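Local coordinates for DUF683-containing protein (Cyanothece, PDB 3CSX) that is a metal-binding protein of the DUF683 family associated with nitrogen fixation, whose precise function is not known, at residues D19-V24 / K71-W76; R25-K30 / R64-L69. All coordinates share one frame; numbering follows the deposited sequence.

Starting from the N terminus, the chain enters helix 14-44, and its residues 19-24 form one half of contact 1, followed directly by 25-30, one half of contact 2. The chain then turns back into helix 52-77, which supplies 64-69 to contact 2 and, further on, 71-76 to contact 1. Contact 2 therefore closes the inner loop and sits nested within the larger one closed by contact 1, as expected of an antiparallel helical hairpin. Contact 1 ties the end of the hairpin where the chain's termini lie, and contact 2 lies close to the centre of the chain. Leu69 joins them, packing against Leu20, Lys23 and Val24, and both contacts also touch the second subunit.

Contact 1 of 2, residues D19-V24 / K71-W76; sequences DLKKKV and KKLNIW
Leu20 and Leu73 both hold CG anti to the backbone N (chi1 -179° and 176°), which sends each side chain across the gap between the two antiparallel helices of a Rop-like hairpin, where they pass side by side, pointing opposite ways. The CD2 methyl of Leu20 does most of the touching. It reaches the opposite backbone, 3.5 Å from Leu73 CA, and meets Leu73 CB at 3.7 Å. The same methyl lies over one face of the Trp76 indole in a CH-pi contact, 3.9 Å from the centroid of the six-membered ring. It stands toward the rim of the ring, with Trp76 CE3 the nearest atom. Lys72 CG covers the same face from within its own helix. Beyond that, the Lys72 chain bends at chi3 (77°), and its CE comes within 3.9 Å of Leu20 CD2, touching CD1 as well. With Leu20 cut back to an alanine, the CD2 methyl is gone, and the Trp76 face is likely to lose its partner from helix 14-44 and a gap to open beside Leu73 CA and CB. The contacts are carbon to carbon, and no hydrogen bond crosses between 19-24 and 71-76; the CA atoms of Leu20 and Leu73 stand 6.8 Å apart. Around it, Leu73 also packs on Val17 and Trp76 on Ala16, while Trp76 touches Arg25 of the second subunit. At the margin, the extended chain of Lys21 runs roughly perpendicular to Leu73, its CG 4.0 Å from Leu73 CD1.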
loop_
_atom_site.group_PDB
_atom_site.type_symbol
_atom_site.label_atom_id
_atom_site.label_comp_id
_atom_site.label_asym_id
_atom_site.label_seq_id
_atom_site.Cartn_x
_atom_site.Cartn_y
_atom_site.Cartn_z
ATOM N N ASP B 19 2.513 -17.648 -5.120
ATOM C CA ASP B 19 3.812 -16.994 -5.166
ATOM C C ASP B 19 3.859 -15.710 -4.326
ATOM O O ASP B 19 4.792 -15.515 -3.560
ATOM C CB ASP B 19 4.205 -16.697 -6.622
ATOM C CG ASP B 19 4.437 -17.968 -7.433
ATOM O OD1 ASP B 19 4.610 -19.061 -6.815
ATOM O OD2 ASP B 19 4.443 -17.869 -8.679
ATOM N N LEU B 20 2.865 -14.844 -4.497
ATOM C CA LEU B 20 2.803 -13.576 -3.752
ATOM C C LEU B 20 2.693 -13.852 -2.252
ATOM O O LEU B 20 3.396 -13.229 -1.450
ATOM C CB LEU B 20 1.609 -12.726 -4.229
ATOM C CG LEU B 20 1.377 -11.343 -3.590
ATOM C CD1 LEU B 20 2.626 -10.458 -3.644
ATOM C CD2 LEU B 20 0.231 -10.630 -4.268
ATOM N N LYS B 21 1.841 -14.808 -1.880
ATOM C CA LYS B 21 1.782 -15.277 -0.482
ATOM C C LYS B 21 3.139 -15.633 0.077
ATOM O O LYS B 21 3.446 -15.308 1.238
ATOM C CB LYS B 21 0.844 -16.487 -0.331
ATOM C CG LYS B 21 -0.610 -16.164 -0.472
ATOM C CD LYS B 21 -1.510 -17.203 0.227
ATOM C CE LYS B 21 -2.939 -16.666 0.327
ATOM N NZ LYS B 21 -3.762 -17.324 1.392
ATOM N N LYS B 22 3.952 -16.308 -0.744
ATOM C CA LYS B 22 5.290 -16.744 -0.364
ATOM C C LYS B 22 6.234 -15.553 -0.160
ATOM O O LYS B 22 7.020 -15.518 0.785
ATOM C CB LYS B 22 5.847 -17.703 -1.433
ATOM C CG LYS B 22 7.219 -18.326 -1.100
ATOM C CD LYS B 22 7.085 -19.460 -0.064
ATOM C CE LYS B 22 8.368 -19.630 0.750
ATOM N NZ LYS B 22 9.562 -19.131 0.015
ATOM N N LYS B 23 6.148 -14.590 -1.068
ATOM C CA LYS B 23 6.947 -13.392 -1.011
ATOM C C LYS B 23 6.559 -12.619 0.249
ATOM O O LYS B 23 7.418 -12.137 0.986
ATOM C CB LYS B 23 6.660 -12.565 -2.260
ATOM C CG LYS B 23 7.463 -11.296 -2.420
ATOM C CD LYS B 23 7.101 -10.666 -3.744
ATOM C CE LYS B 23 7.735 -9.282 -3.928
ATOM N NZ LYS B 23 9.256 -9.299 -3.914
ATOM N N VAL B 24 5.261 -12.498 0.487
ATOM C CA VAL B 24 4.790 -11.750 1.636
ATOM C C VAL B 24 5.309 -12.366 2.924
ATOM O O VAL B 24 5.752 -11.653 3.809
ATOM C CB VAL B 24 3.267 -11.583 1.641
ATOM C CG1 VAL B 24 2.755 -11.222 3.045
ATOM C CG2 VAL B 24 2.845 -10.541 0.621
ATOM N N LYS B 71 -1.807 -5.423 0.395
ATOM C CA LYS B 71 -2.929 -4.789 -0.321
ATOM C C LYS B 71 -3.115 -5.359 -1.731
ATOM O O LYS B 71 -4.243 -5.604 -2.137
ATOM C CB LYS B 71 -2.729 -3.275 -0.384
ATOM C CG LYS B 71 -2.901 -2.605 0.991
ATOM C CD LYS B 71 -2.408 -1.149 1.033
ATOM C CE LYS B 71 -3.154 -0.345 2.130
ATOM N NZ LYS B 71 -3.390 -1.157 3.394
ATOM N N LYS B 72 -2.009 -5.557 -2.465
ATOM C CA LYS B 72 -2.053 -6.213 -3.779
ATOM C C LYS B 72 -2.660 -7.612 -3.663
ATOM O O LYS B 72 -3.552 -7.971 -4.449
ATOM C CB LYS B 72 -0.643 -6.295 -4.423
ATOM C CG LYS B 72 -0.670 -6.722 -5.896
ATOM C CD LYS B 72 0.665 -6.535 -6.601
ATOM C CE LYS B 72 1.692 -7.638 -6.230
ATOM N NZ LYS B 72 2.994 -7.323 -6.877
ATOM N N LEU B 73 -2.179 -8.389 -2.683
ATOM C CA LEU B 73 -2.680 -9.760 -2.451
ATOM C C LEU B 73 -4.192 -9.769 -2.254
ATOM O O LEU B 73 -4.910 -10.540 -2.906
ATOM C CB LEU B 73 -1.982 -10.430 -1.262
ATOM C CG LEU B 73 -2.471 -11.838 -0.848
ATOM C CD1 LEU B 73 -2.299 -12.824 -1.992
ATOM C CD2 LEU B 73 -1.739 -12.333 0.374
ATOM N N ASN B 74 -4.685 -8.893 -1.393
ATOM C CA ASN B 74 -6.133 -8.807 -1.188
ATOM C C ASN B 74 -6.858 -8.524 -2.497
ATOM O O ASN B 74 -7.822 -9.223 -2.841
ATOM C CB ASN B 74 -6.497 -7.769 -0.128
ATOM C CG ASN B 74 -6.186 -8.229 1.282
ATOM O OD1 ASN B 74 -6.396 -9.399 1.636
ATOM N ND2 ASN B 74 -5.687 -7.304 2.112
ATOM N N ILE B 75 -6.369 -7.537 -3.246
ATOM C CA ILE B 75 -6.961 -7.190 -4.547
ATOM C C ILE B 75 -6.914 -8.373 -5.518
ATOM O O ILE B 75 -7.916 -8.663 -6.184
ATOM C CB ILE B 75 -6.310 -5.929 -5.169
ATOM C CG1 ILE B 75 -6.877 -4.658 -4.514
ATOM C CG2 ILE B 75 -6.551 -5.854 -6.678
ATOM C CD1 ILE B 75 -5.925 -3.450 -4.566
ATOM N N TRP B 76 -5.775 -9.063 -5.579
ATOM C CA TRP B 76 -5.608 -10.217 -6.465
ATOM C C TRP B 76 -6.600 -11.329 -6.142
ATOM O O TRP B 76 -7.336 -11.809 -7.029
ATOM C CB TRP B 76 -4.181 -10.764 -6.368
ATOM C CG TRP B 76 -3.189 -10.027 -7.218
ATOM C CD1 TRP B 76 -3.337 -8.790 -7.772
ATOM C CD2 TRP B 76 -1.876 -10.482 -7.583
ATOM N NE1 TRP B 76 -2.197 -8.456 -8.484
ATOM C CE2 TRP B 76 -1.282 -9.464 -8.362
ATOM C CE3 TRP B 76 -1.150 -11.655 -7.329
ATOM C CZ2 TRP B 76 -0.000 -9.589 -8.904
ATOM C CZ3 TRP B 76 0.126 -11.773 -7.852
ATOM C CH2 TRP B 76 0.689 -10.743 -8.640
#

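Contact 2 of 2, residues R25-K30 / R64-L69; sequences RKLNSK and RELDQL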
loop_
_atom_site.group_PDB
_atom_site.type_symbol
_atom_site.label_atom_id
_atom_site.label_comp_id
_atom_site.label_asym_id
_atom_site.label_seq_id
_atom_site.Cartn_x
_atom_site.Cartn_y
_atom_site.Cartn_z
ATOM N N ARG B 25 5.256 -13.693 3.035
ATOM C CA ARG B 25 5.770 -14.369 4.234
ATOM C C ARG B 25 7.260 -14.165 4.470
ATOM O O ARG B 25 7.663 -13.932 5.586
ATOM C CB ARG B 25 5.444 -15.869 4.199
ATOM C CG ARG B 25 5.885 -16.610 5.449
ATOM C CD ARG B 25 5.720 -18.107 5.256
ATOM N NE ARG B 25 5.711 -18.819 6.536
ATOM C CZ ARG B 25 4.635 -19.003 7.298
ATOM N NH1 ARG B 25 3.458 -18.512 6.932
ATOM N NH2 ARG B 25 4.741 -19.677 8.442
ATOM N N LYS B 26 8.109 -14.288 3.443
ATOM C CA LYS B 26 9.524 -13.991 3.663
ATOM C C LYS B 26 9.791 -12.532 4.116
ATOM O O LYS B 26 10.661 -12.242 4.980
ATOM C CB LYS B 26 10.370 -14.378 2.437
ATOM C CG LYS B 26 10.402 -15.897 2.181
ATOM C CD LYS B 26 11.101 -16.236 0.860
ATOM C CE LYS B 26 12.632 -16.357 1.031
ATOM N NZ LYS B 26 13.022 -17.801 1.069
ATOM N N LEU B 27 9.045 -11.607 3.523
ATOM C CA LEU B 27 9.206 -10.213 3.830
ATOM C C LEU B 27 8.676 -9.880 5.221
ATOM O O LEU B 27 9.228 -9.024 5.902
ATOM C CB LEU B 27 8.481 -9.359 2.797
ATOM C CG LEU B 27 8.885 -7.894 2.774
ATOM C CD1 LEU B 27 10.392 -7.719 2.456
ATOM C CD2 LEU B 27 7.987 -7.192 1.731
ATOM N N ASN B 28 7.623 -10.566 5.639
ATOM C CA ASN B 28 7.071 -10.323 6.981
ATOM C C ASN B 28 8.130 -10.644 8.030
ATOM O O ASN B 28 8.262 -9.917 9.005
ATOM C CB ASN B 28 5.752 -11.081 7.180
ATOM C CG ASN B 28 5.029 -10.678 8.439
ATOM O OD1 ASN B 28 4.967 -11.447 9.387
ATOM N ND2 ASN B 28 4.489 -9.469 8.468
ATOM N N SER B 29 8.949 -11.683 7.776
ATOM C CA SER B 29 10.067 -12.025 8.661
ATOM C C SER B 29 11.128 -10.956 8.718
ATOM O O SER B 29 11.581 -10.614 9.813
ATOM C CB SER B 29 10.703 -13.363 8.263
ATOM O OG SER B 29 9.707 -14.354 8.242
ATOM N N LYS B 30 11.494 -10.405 7.543
ATOM C CA LYS B 30 12.511 -9.389 7.447
ATOM C C LYS B 30 12.023 -8.114 8.128
ATOM O O LYS B 30 12.783 -7.422 8.796
ATOM C CB LYS B 30 12.825 -9.066 5.989
ATOM C CG LYS B 30 13.700 -10.096 5.235
ATOM C CD LYS B 30 15.003 -10.380 5.959
ATOM C CE LYS B 30 16.074 -9.347 5.637
ATOM N NZ LYS B 30 17.405 -9.773 6.163
ATOM N N ARG B 64 6.610 -0.414 4.256
ATOM C CA ARG B 64 5.864 0.127 3.115
ATOM C C ARG B 64 5.760 -0.914 2.036
ATOM O O ARG B 64 4.694 -1.115 1.450
ATOM C CB ARG B 64 6.531 1.369 2.516
ATOM C CG ARG B 64 5.695 1.921 1.341
ATOM C CD ARG B 64 6.333 3.168 0.815
ATOM N NE ARG B 64 5.638 3.745 -0.348
ATOM C CZ ARG B 64 4.481 4.421 -0.308
ATOM N NH1 ARG B 64 3.832 4.615 0.832
ATOM N NH2 ARG B 64 3.960 4.893 -1.432
ATOM N N GLU B 65 6.884 -1.578 1.730
ATOM C CA GLU B 65 6.812 -2.614 0.690
ATOM C C GLU B 65 5.855 -3.744 1.114
ATOM O O GLU B 65 5.050 -4.278 0.327
ATOM C CB GLU B 65 8.211 -3.175 0.355
ATOM C CG GLU B 65 8.149 -4.067 -0.908
ATOM C CD GLU B 65 9.337 -5.026 -1.036
ATOM O OE1 GLU B 65 10.188 -5.039 -0.132
ATOM O OE2 GLU B 65 9.413 -5.748 -2.059
ATOM N N LEU B 66 5.973 -4.152 2.356
ATOM C CA LEU B 66 5.109 -5.195 2.866
ATOM C C LEU B 66 3.625 -4.826 2.744
ATOM O O LEU B 66 2.792 -5.664 2.374
ATOM C CB LEU B 66 5.472 -5.505 4.323
ATOM C CG LEU B 66 4.731 -6.688 4.965
ATOM C CD1 LEU B 66 4.939 -8.021 4.246
ATOM C CD2 LEU B 66 5.207 -6.754 6.448
ATOM N N ASP B 67 3.307 -3.584 3.064
ATOM C CA ASP B 67 1.897 -3.102 3.039
ATOM C C ASP B 67 1.408 -3.099 1.587
ATOM O O ASP B 67 0.329 -3.567 1.298
ATOM C CB ASP B 67 1.864 -1.691 3.616
ATOM C CG ASP B 67 0.441 -1.150 3.853
ATOM O OD1 ASP B 67 -0.495 -1.925 4.127
ATOM O OD2 ASP B 67 0.310 0.080 3.768
ATOM N N GLN B 68 2.237 -2.621 0.659
ATOM C CA GLN B 68 1.863 -2.693 -0.762
ATOM C C GLN B 68 1.559 -4.100 -1.217
ATOM O O GLN B 68 0.602 -4.328 -1.952
ATOM C CB GLN B 68 2.957 -2.101 -1.689
ATOM C CG GLN B 68 3.232 -0.636 -1.452
ATOM C CD GLN B 68 2.275 0.310 -2.185
ATOM O OE1 GLN B 68 1.212 -0.087 -2.614
ATOM N NE2 GLN B 68 2.677 1.582 -2.321
ATOM N N LEU B 69 2.376 -5.068 -0.798
ATOM C CA LEU B 69 2.178 -6.411 -1.286
ATOM C C LEU B 69 0.923 -7.023 -0.658
ATOM O O LEU B 69 0.148 -7.713 -1.323
ATOM C CB LEU B 69 3.419 -7.256 -1.019
ATOM C CG LEU B 69 4.658 -6.890 -1.836
ATOM C CD1 LEU B 69 5.824 -7.736 -1.288
ATOM C CD2 LEU B 69 4.418 -7.131 -3.343
#
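Leu27 reaches across to helix 52-77 roughly perpendicular to the extended Glu65 chain, with both methyls against its carboxylate end. Leu27 CD2 lies 3.6 Å from Glu65 OE1, with CD1 almost as near to the same oxygen. These are van der Waals contacts, and the Glu65 aliphatic carbon CG lies next to CD2 as well. The Leu27 CD2 methyl is shared: it also sits 3.7 Å from Leu66 CA and 3.8 Å from Leu69 CD1, in a hollow between Glu65 and Leu66 and, one turn on, Leu69. With Ile62, on which Leu27 also packs, these residues complete the hole that takes Leu27 as its knob, the knobs-into-holes packing of this Rop-like hairpin. Unlike the other two leucines, Leu69 has CG anti to the carbonyl carbon (chi1 -69°); this turns CG to the backbone N side, and the CD1 branch meets Leu27 CD2.

Leu66 answers from the opposite helix. Its CD1 methyl lies against the Leu27 side chain and the backbone N of Asn28, while the Leu66 and Asn28 side chains meet at a slant, CD2 against ND2. Asn28 ND2 is 3.5 Å from Leu66 CD2, so the amide nitrogen rests beside a methyl and makes no hydrogen bond across these segments. The two short helical segments run antiparallel at 153°, with axes 9.9 Å apart at closest approach, and the CA atoms of Leu27 and Leu66 are the nearest pair.

Within the hairpin, Leu66 also packs on Ala31, extending the apolar seam between helices 14-44 and 52-77. From the same segment, Gln68 hydrogen-bonds Gln33 of the second subunit and Asp67 packs on Met36 of that subunit, so helix 52-77 runs between its hairpin partner and the neighbouring chain.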